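Local structure of probable transcriptional regulator (Pseudomonas aeruginosa PAO1, 2GEN) at residues W101-L106 with Q167-R172; H107-V112 with A123-H128; A16-S21 with R34-A39. The protein probably binds operator DNA as a transcriptional regulator of the TetR family, a mostly helical protein that pairs with a second copy of itself. One frame throughout, in Å; residues are numbered along the deposited sequence.

How the contacts relate
Along the chain contact 3 comes first: it joins helix 9-23 to helix 30-37 inside the region matching the TetR DNA-binding domain and closes before the others open. Contacts 1 and 2 share helix 99-114, one reaching to helix 150-169 and the other to helix 118-141, with contact 2 nested inside the loop that contact 1 closes. The centres of contacts 1 and 2 lie about 17 Å apart, those of contacts 1 and 3 about 20 Å. Contacts 1 and 3 meet where F104 and W101 pack on F20 and L17, so helix 99-114 links the probable DNA-binding part with later helices such as 150-169.

Contact 1. Residues W101-L106 with Q167-R172; sequences WARFIL and QWLAGR
L169 points from the last helical turn of 150-169 at helix 99-114, and three residues there receive it: A102, R103 and L106. Its two methyl branches divide the work. L169 CD1 goes to the apolar pair, lying 3.8 Å from A102 CB and equally 3.8 Å from L106 CD1, and the leucines of 106 and 169 cross at about a right angle, so that they meet through single methyls. The small side chain of A102 suits a place where the helices come close, R103 CA and L169 CA being 6.7 Å apart. The other branch, L169 CD2, sits over a face of the R103 guanidinium, 3.7 Å from R103 NH2. That group meets the carbonyl of L169 edge-on: R103 NH2 donates to L169 O over 3.3 Å, with the oxygen in the guanidinium plane, while NE adds a weak second bond. The arginine gets there because its chain, extended through chi2, bends at chi3 (-80°). A long, flexible donor fits here, because L169 O lies where the helix has ended and no later turn supplies the usual amide; the two carbonyls before it are bonded by G171 N and R172 N in a Schellman motif. R103 NH1 turns instead to a salt bridge with D100. Around this junction, A102 and W168 also touch V95 of helix 80-97, while W101 and F104 face helices 9-23 and 51-76, placing helix 99-114 between the probable DNA-binding part and helix 150-169.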
loop_
_atom_site.group_PDB
_atom_site.type_symbol
_atom_site.label_atom_id
_atom_site.label_comp_id
_atom_site.label_asym_id
_atom_site.label_seq_id
_atom_site.Cartn_x
_atom_site.Cartn_y
_atom_site.Cartn_z
ATOM N N TRP A 101 -12.869 -1.080 9.246
ATOM C CA TRP A 101 -12.087 0.082 9.621
ATOM C C TRP A 101 -10.738 0.092 8.900
ATOM O O TRP A 101 -10.295 1.137 8.411
ATOM C CB TRP A 101 -11.904 0.122 11.135
ATOM C CG TRP A 101 -11.775 1.481 11.721
ATOM C CD1 TRP A 101 -11.531 2.661 11.063
ATOM C CD2 TRP A 101 -11.841 1.798 13.110
ATOM N NE1 TRP A 101 -11.470 3.693 11.969
ATOM C CE2 TRP A 101 -11.661 3.198 13.233
ATOM C CE3 TRP A 101 -12.060 1.033 14.273
ATOM C CZ2 TRP A 101 -11.696 3.856 14.459
ATOM C CZ3 TRP A 101 -12.097 1.683 15.513
ATOM C CH2 TRP A 101 -11.907 3.098 15.599
ATOM N N ALA A 102 -10.076 -1.067 8.800
ATOM C CA ALA A 102 -8.785 -1.130 8.059
ATOM C C ALA A 102 -8.979 -0.715 6.592
ATOM O O ALA A 102 -8.200 0.086 6.046
ATOM C CB ALA A 102 -8.170 -2.547 8.133
ATOM N N ARG A 103 -10.008 -1.275 5.950
ATOM C CA ARG A 103 -10.304 -0.932 4.554
ATOM C C ARG A 103 -10.491 0.575 4.423
ATOM O O ARG A 103 -9.942 1.206 3.513
ATOM C CB ARG A 103 -11.547 -1.676 4.097
ATOM C CG ARG A 103 -11.573 -1.923 2.630
ATOM C CD ARG A 103 -12.808 -2.760 2.289
ATOM N NE ARG A 103 -12.562 -4.172 2.572
ATOM C CZ ARG A 103 -13.079 -4.853 3.584
ATOM N NH1 ARG A 103 -13.892 -4.260 4.440
ATOM N NH2 ARG A 103 -12.768 -6.142 3.744
ATOM N N PHE A 104 -11.246 1.150 5.358
ATOM C CA PHE A 104 -11.565 2.572 5.323
ATOM C C PHE A 104 -10.275 3.382 5.405
ATOM O O PHE A 104 -10.048 4.285 4.591
ATOM C CB PHE A 104 -12.504 2.947 6.475
ATOM C CG PHE A 104 -12.739 4.423 6.602
ATOM C CD1 PHE A 104 -13.708 5.063 5.793
ATOM C CD2 PHE A 104 -12.025 5.180 7.529
ATOM C CE1 PHE A 104 -13.921 6.430 5.893
ATOM C CE2 PHE A 104 -12.235 6.564 7.658
ATOM C CZ PHE A 104 -13.209 7.190 6.817
ATOM N N ILE A 105 -9.403 3.041 6.357
ATOM C CA ILE A 105 -8.146 3.756 6.537
ATOM C C ILE A 105 -7.275 3.677 5.272
ATOM O O ILE A 105 -6.686 4.664 4.875
ATOM C CB ILE A 105 -7.331 3.206 7.755
ATOM C CG1 ILE A 105 -7.999 3.624 9.065
ATOM C CG2 ILE A 105 -5.871 3.737 7.726
ATOM C CD1 ILE A 105 -7.388 2.954 10.262
ATOM N N LEU A 106 -7.209 2.496 4.654
ATOM C CA LEU A 106 -6.362 2.265 3.491
ATOM C C LEU A 106 -6.830 3.053 2.277
ATOM O O LEU A 106 -6.049 3.269 1.343
ATOM C CB LEU A 106 -6.271 0.761 3.164
ATOM C CG LEU A 106 -5.480 -0.101 4.137
ATOM C CD1 LEU A 106 -5.482 -1.534 3.631
ATOM C CD2 LEU A 106 -4.055 0.434 4.301
ATOM N N GLN A 167 -4.074 -6.892 0.219
ATOM C CA GLN A 167 -4.516 -7.975 -0.679
ATOM C C GLN A 167 -5.630 -8.786 -0.062
ATOM O O GLN A 167 -6.609 -9.142 -0.731
ATOM C CB GLN A 167 -3.341 -8.892 -0.996
ATOM C CG GLN A 167 -2.169 -8.155 -1.699
ATOM C CD GLN A 167 -2.623 -7.496 -2.993
ATOM O OE1 GLN A 167 -2.712 -6.269 -3.076
ATOM N NE2 GLN A 167 -2.942 -8.312 -3.996
ATOM N N TRP A 168 -5.475 -9.096 1.223
ATOM C CA TRP A 168 -6.468 -9.886 1.949
ATOM C C TRP A 168 -7.826 -9.196 2.018
ATOM O O TRP A 168 -8.870 -9.814 1.759
ATOM C CB TRP A 168 -5.949 -10.202 3.353
ATOM C CG TRP A 168 -6.934 -10.966 4.192
ATOM C CD1 TRP A 168 -7.284 -12.290 4.061
ATOM C CD2 TRP A 168 -7.661 -10.464 5.321
ATOM N NE1 TRP A 168 -8.195 -12.629 5.040
ATOM C CE2 TRP A 168 -8.444 -11.525 5.824
ATOM C CE3 TRP A 168 -7.731 -9.213 5.955
ATOM C CZ2 TRP A 168 -9.299 -11.365 6.929
ATOM C CZ3 TRP A 168 -8.577 -9.060 7.077
ATOM C CH2 TRP A 168 -9.343 -10.123 7.544
ATOM N N LEU A 169 -7.822 -7.922 2.383
ATOM C CA LEU A 169 -9.043 -7.141 2.496
ATOM C C LEU A 169 -9.771 -7.008 1.168
ATOM O O LEU A 169 -11.003 -6.950 1.131
ATOM C CB LEU A 169 -8.730 -5.752 3.041
ATOM C CG LEU A 169 -8.331 -5.713 4.529
ATOM C CD1 LEU A 169 -7.606 -4.386 4.830
ATOM C CD2 LEU A 169 -9.525 -5.955 5.497
ATOM N N ALA A 170 -8.996 -6.953 0.086
ATOM C CA ALA A 170 -9.553 -6.830 -1.266
ATOM C C ALA A 170 -9.990 -8.188 -1.838
ATOM O O ALA A 170 -10.436 -8.264 -2.988
ATOM C CB ALA A 170 -8.517 -6.160 -2.179
ATOM N N GLY A 171 -9.873 -9.241 -1.039
ATOM C CA GLY A 171 -10.227 -10.611 -1.451
ATOM C C GLY A 171 -9.303 -11.171 -2.525
ATOM O O GLY A 171 -9.751 -11.882 -3.434
ATOM N N ARG A 172 -8.007 -10.857 -2.436
ATOM C CA ARG A 172 -7.065 -11.284 -3.484
ATOM C C ARG A 172 -6.001 -12.277 -3.023
ATOM O O ARG A 172 -5.014 -12.495 -3.747
ATOM C CB ARG A 172 -6.400 -10.078 -4.137
ATOM C CG ARG A 172 -7.362 -9.082 -4.725
ATOM C CD ARG A 172 -6.654 -8.115 -5.632
ATOM N NE ARG A 172 -5.806 -7.161 -4.925
ATOM C CZ ARG A 172 -6.089 -5.869 -4.751
ATOM N NH1 ARG A 172 -7.217 -5.358 -5.220
ATOM N NH2 ARG A 172 -5.237 -5.080 -4.106
#

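Contact 2. Residues H107-V112 with A123-H128; sequences HSRGRV and ADNQAH
N125 OD1 accepts from R109 NH2 over 3.1 Å, the direct bond between helix 99-114 and helix 118-141 here. The two side chains approach from opposite directions across a wide gap, for even the nearest alpha carbons, R109 CA and N125 CA, are 11.6 Å apart. The length of arginine suits the span: the R109 chain runs extended from CG to NE, and with CG anti to the backbone N (chi1 -161°) it leaves its helix and reaches the shorter asparagine. Guanidinium and amide lie nearly parallel, their planes 18° apart, and the oxygen comes to the edge of the guanidinium, somewhat tilted from its plane. The bond is bent at the hydrogen, 144°. A water completes the link, taking a hydrogen bond from R109 NE at 3.3 Å and one from N125 ND2 at 3.2 Å. Asparagine suits this place because its amide offers an acceptor to the arginine and a donor to the water, so direct and water-mediated bonds together favour this turn of the amide. The salt bridge of R109 is made elsewhere, through NH1 to E113 on its own helix, and R172 of the second subunit brings a like charge near the same nitrogen. Little surface is buried between the segments; helix 51-76 lies beside both, its Y59 touching R109 and V112 and its A67 touching H128.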
loop_
_atom_site.group_PDB
_atom_site.type_symbol
_atom_site.label_atom_id
_atom_site.label_comp_id
_atom_site.label_asym_id
_atom_site.label_seq_id
_atom_site.Cartn_x
_atom_site.Cartn_y
_atom_site.Cartn_z
ATOM N N HIS A 107 -8.088 3.495 2.274
ATOM C CA HIS A 107 -8.613 4.206 1.106
ATOM C C HIS A 107 -8.898 5.690 1.326
ATOM O O HIS A 107 -9.288 6.397 0.386
ATOM C CB HIS A 107 -9.821 3.465 0.549
ATOM C CG HIS A 107 -9.494 2.080 0.076
ATOM N ND1 HIS A 107 -10.288 0.987 0.353
ATOM C CD2 HIS A 107 -8.449 1.613 -0.656
ATOM C CE1 HIS A 107 -9.754 -0.091 -0.198
ATOM N NE2 HIS A 107 -8.640 0.262 -0.818
ATOM N N SER A 108 -8.656 6.180 2.542
ATOM C CA SER A 108 -9.145 7.510 2.925
ATOM C C SER A 108 -8.102 8.585 3.270
ATOM O O SER A 108 -8.471 9.722 3.567
ATOM C CB SER A 108 -10.134 7.385 4.089
ATOM O OG SER A 108 -11.227 6.561 3.727
ATOM N N ARG A 109 -6.818 8.241 3.267
ATOM C CA ARG A 109 -5.826 9.207 3.758
ATOM C C ARG A 109 -5.821 10.506 2.943
ATOM O O ARG A 109 -5.858 11.590 3.516
ATOM C CB ARG A 109 -4.422 8.615 3.794
ATOM C CG ARG A 109 -3.505 9.391 4.705
ATOM C CD ARG A 109 -2.043 9.022 4.530
ATOM N NE ARG A 109 -1.196 9.837 5.399
ATOM C CZ ARG A 109 -0.798 11.074 5.111
ATOM N NH1 ARG A 109 -1.169 11.650 3.967
ATOM N NH2 ARG A 109 -0.034 11.751 5.960
ATOM N N GLY A 110 -5.784 10.376 1.617
ATOM C CA GLY A 110 -5.733 11.532 0.703
ATOM C C GLY A 110 -6.830 12.533 0.993
ATOM O O GLY A 110 -6.584 13.755 1.133
ATOM N N ARG A 111 -8.042 12.002 1.116
ATOM C CA ARG A 111 -9.213 12.797 1.416
ATOM C C ARG A 111 -9.073 13.557 2.741
ATOM O O ARG A 111 -9.355 14.743 2.809
ATOM C CB ARG A 111 -10.454 11.911 1.380
ATOM C CG ARG A 111 -11.753 12.669 1.573
ATOM C CD ARG A 111 -12.938 11.864 1.127
ATOM N NE ARG A 111 -14.197 12.489 1.538
ATOM C CZ ARG A 111 -15.376 12.203 0.994
ATOM N NH1 ARG A 111 -15.448 11.318 0.013
ATOM N NH2 ARG A 111 -16.480 12.806 1.427
ATOM N N VAL A 112 -8.597 12.884 3.794
ATOM C CA VAL A 112 -8.450 13.530 5.094
ATOM C C VAL A 112 -7.328 14.589 5.102
ATOM O O VAL A 112 -7.466 15.637 5.728
ATOM C CB VAL A 112 -8.170 12.475 6.215
ATOM C CG1 VAL A 112 -7.912 13.167 7.578
ATOM C CG2 VAL A 112 -9.317 11.525 6.298
ATOM N N ALA A 123 0.217 16.387 12.853
ATOM C CA ALA A 123 0.635 16.367 14.252
ATOM C C ALA A 123 0.532 14.956 14.870
ATOM O O ALA A 123 1.459 14.504 15.595
ATOM C CB ALA A 123 -0.192 17.365 15.055
ATOM N N ASP A 124 -0.574 14.258 14.580
ATOM C CA ASP A 124 -0.751 12.873 15.057
ATOM C C ASP A 124 0.344 11.986 14.484
ATOM O O ASP A 124 0.985 11.236 15.238
ATOM C CB ASP A 124 -2.123 12.298 14.667
ATOM C CG ASP A 124 -3.238 12.820 15.541
ATOM O OD1 ASP A 124 -2.962 13.709 16.375
ATOM O OD2 ASP A 124 -4.388 12.339 15.388
ATOM N N ASN A 125 0.527 12.044 13.163
ATOM C CA ASN A 125 1.583 11.276 12.485
ATOM C C ASN A 125 2.957 11.564 13.111
ATOM O O ASN A 125 3.742 10.636 13.381
ATOM C CB ASN A 125 1.669 11.631 11.002
ATOM C CG ASN A 125 0.553 11.034 10.171
ATOM O OD1 ASN A 125 0.347 11.609 8.997
ATOM N ND2 ASN A 125 -0.108 10.076 10.565
ATOM N N GLN A 126 3.252 12.848 13.344
ATOM C CA GLN A 126 4.534 13.225 13.970
ATOM C C GLN A 126 4.710 12.600 15.372
ATOM O O GLN A 126 5.801 12.081 15.710
ATOM C CB GLN A 126 4.631 14.764 14.033
ATOM C CG GLN A 126 5.921 15.383 14.581
ATOM C CD GLN A 126 5.980 16.908 14.287
ATOM O OE1 GLN A 126 4.935 17.582 14.229
ATOM N NE2 GLN A 126 7.198 17.444 14.064
ATOM N N ALA A 127 3.664 12.658 16.189
ATOM C CA ALA A 127 3.720 12.100 17.543
ATOM C C ALA A 127 3.944 10.587 17.462
ATOM O O ALA A 127 4.721 10.018 18.235
ATOM C CB ALA A 127 2.427 12.395 18.323
ATOM N N HIS A 128 3.265 9.949 16.523
ATOM C CA HIS A 128 3.350 8.464 16.401
ATOM C C HIS A 128 4.749 8.039 16.025
ATOM O O HIS A 128 5.325 7.150 16.681
ATOM C CB HIS A 128 2.306 7.934 15.415
ATOM C CG HIS A 128 0.904 8.250 15.827
ATOM N ND1 HIS A 128 -0.155 8.245 14.940
ATOM C CD2 HIS A 128 0.390 8.601 17.027
ATOM C CE1 HIS A 128 -1.265 8.560 15.589
ATOM N NE2 HIS A 128 -0.962 8.788 16.854
HETATM O O HOH W 1 -1.725 8.414 8.302
#

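Contact 3. Residues A16-S21 with R34-A39; sequences ALACFS and RDRSGA
R36 lies against helix 9-23 with most of its length, and A18 and C19 are the two residues that receive it. The CB of A18 meets the arginine from one side, 3.5 Å from R36 CD and 3.6 Å from R36 NH1, so a single methyl touches both the last methylene and one of the terminal nitrogens of the guanidinium. Next to it, C19 SG stands 3.6 Å from R36 NE and 3.9 Å from R36 CD. The sulfur is brought there by a first torsion that sets it anti to the carbonyl carbon (chi1 -67°). Beyond these side chains, the guanidinium turns a face to the helix backbone, with A18 C and C19 N on that side, offset toward its rim. The arginine attains this pose by running straight from its helix and then bending at chi3 (-66°), which lays its end along helix 9-23. Small residues suit the receiving side, since alanine and cysteine let the long chain come close to the backbone. Just after R36 in the chain, helix 30-37 ends with S37, G38 follows with a positive phi that glycine tolerates easily, and S37 OG accepts from A39 N in an ST turn as the chain leads on to helix 41-47. The segment 34-39 belongs to the predicted helix-turn-helix. Chemically, R36 meets A18 and C19 through van der Waals packing, while its charge is answered by a salt bridge from NH2 to E22 on helix 9-23; the methylenes and the ion pair thus join the first two helices of the probable DNA-binding domain together.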
loop_
_atom_site.group_PDB
_atom_site.type_symbol
_atom_site.label_atom_id
_atom_site.label_comp_id
_atom_site.label_asym_id
_atom_site.label_seq_id
_atom_site.Cartn_x
_atom_site.Cartn_y
_atom_site.Cartn_z
ATOM N N ALA A 16 -20.923 5.528 11.877
ATOM C CA ALA A 16 -20.458 6.088 10.621
ATOM C C ALA A 16 -19.696 5.030 9.802
ATOM O O ALA A 16 -19.960 4.821 8.614
ATOM C CB ALA A 16 -19.618 7.325 10.876
ATOM N N LEU A 17 -18.782 4.311 10.450
ATOM C CA LEU A 17 -18.063 3.265 9.746
ATOM C C LEU A 17 -19.013 2.222 9.118
ATOM O O LEU A 17 -18.826 1.842 7.966
ATOM C CB LEU A 17 -17.043 2.596 10.683
ATOM C CG LEU A 17 -16.355 1.343 10.138
ATOM C CD1 LEU A 17 -15.475 1.653 8.895
ATOM C CD2 LEU A 17 -15.511 0.746 11.257
ATOM N N ALA A 18 -20.009 1.761 9.870
ATOM C CA ALA A 18 -20.960 0.776 9.359
ATOM C C ALA A 18 -21.677 1.313 8.107
ATOM O O ALA A 18 -21.805 0.597 7.107
ATOM C CB ALA A 18 -21.969 0.425 10.449
ATOM N N CYS A 19 -22.090 2.584 8.158
ATOM C CA CYS A 19 -22.748 3.239 7.014
ATOM C C CYS A 19 -21.813 3.310 5.821
ATOM O O CYS A 19 -22.181 2.909 4.719
ATOM C CB CYS A 19 -23.229 4.653 7.383
ATOM S SG CYS A 19 -24.557 4.732 8.592
ATOM N N PHE A 20 -20.589 3.802 6.049
ATOM C CA PHE A 20 -19.594 3.946 4.989
ATOM C C PHE A 20 -19.284 2.626 4.293
ATOM O O PHE A 20 -19.097 2.588 3.082
ATOM C CB PHE A 20 -18.280 4.530 5.532
ATOM C CG PHE A 20 -18.358 5.962 5.978
ATOM C CD1 PHE A 20 -19.366 6.811 5.537
ATOM C CD2 PHE A 20 -17.374 6.474 6.815
ATOM C CE1 PHE A 20 -19.413 8.140 5.953
ATOM C CE2 PHE A 20 -17.389 7.789 7.237
ATOM C CZ PHE A 20 -18.428 8.651 6.796
ATOM N N SER A 21 -19.217 1.550 5.078
ATOM C CA SER A 21 -18.853 0.222 4.579
ATOM C C SER A 21 -19.967 -0.370 3.732
ATOM O O SER A 21 -19.703 -0.975 2.709
ATOM C CB SER A 21 -18.530 -0.721 5.744
ATOM O OG SER A 21 -17.498 -0.160 6.535
ATOM N N ARG A 34 -27.211 9.404 11.853
ATOM C CA ARG A 34 -28.085 9.570 13.020
ATOM C C ARG A 34 -29.003 8.363 13.223
ATOM O O ARG A 34 -29.239 7.963 14.361
ATOM C CB ARG A 34 -28.873 10.895 13.014
ATOM C CG ARG A 34 -29.776 11.102 11.857
ATOM C CD ARG A 34 -31.216 11.504 12.275
ATOM N NE ARG A 34 -32.092 10.954 11.256
ATOM C CZ ARG A 34 -32.778 11.650 10.355
ATOM N NH1 ARG A 34 -32.782 12.978 10.372
ATOM N NH2 ARG A 34 -33.493 10.987 9.455
ATOM N N ASP A 35 -29.487 7.765 12.136
ATOM C CA ASP A 35 -30.417 6.637 12.239
ATOM C C ASP A 35 -29.726 5.358 12.732
ATOM O O ASP A 35 -30.296 4.587 13.525
ATOM C CB ASP A 35 -31.122 6.366 10.903
ATOM C CG ASP A 35 -32.059 7.511 10.472
ATOM O OD1 ASP A 35 -32.431 8.372 11.308
ATOM O OD2 ASP A 35 -32.428 7.537 9.282
ATOM N N ARG A 36 -28.502 5.132 12.264
ATOM C CA ARG A 36 -27.720 4.007 12.770
ATOM C C ARG A 36 -27.182 4.242 14.176
ATOM O O ARG A 36 -27.102 3.302 14.965
ATOM C CB ARG A 36 -26.577 3.637 11.827
ATOM C CG ARG A 36 -26.040 2.239 12.103
ATOM C CD ARG A 36 -25.125 1.790 11.010
ATOM N NE ARG A 36 -25.810 1.600 9.736
ATOM C CZ ARG A 36 -25.852 0.453 9.068
ATOM N NH1 ARG A 36 -25.250 -0.633 9.547
ATOM N NH2 ARG A 36 -26.495 0.396 7.910
ATOM N N SER A 37 -26.834 5.482 14.502
ATOM C CA SER A 37 -26.223 5.783 15.794
ATOM C C SER A 37 -27.189 6.095 16.928
ATOM O O SER A 37 -26.793 6.051 18.095
ATOM C CB SER A 37 -25.214 6.923 15.671
ATOM O OG SER A 37 -25.871 8.168 15.570
ATOM N N GLY A 38 -28.436 6.428 16.593
ATOM C CA GLY A 38 -29.420 6.864 17.594
ATOM C C GLY A 38 -29.132 8.244 18.180
ATOM O O GLY A 38 -29.799 8.674 19.127
ATOM N N ALA A 39 -28.131 8.942 17.636
ATOM C CA ALA A 39 -27.854 10.325 18.029
ATOM C C ALA A 39 -28.565 11.282 17.075
ATOM O O ALA A 39 -28.694 11.010 15.877
ATOM C CB ALA A 39 -26.369 10.609 18.058
#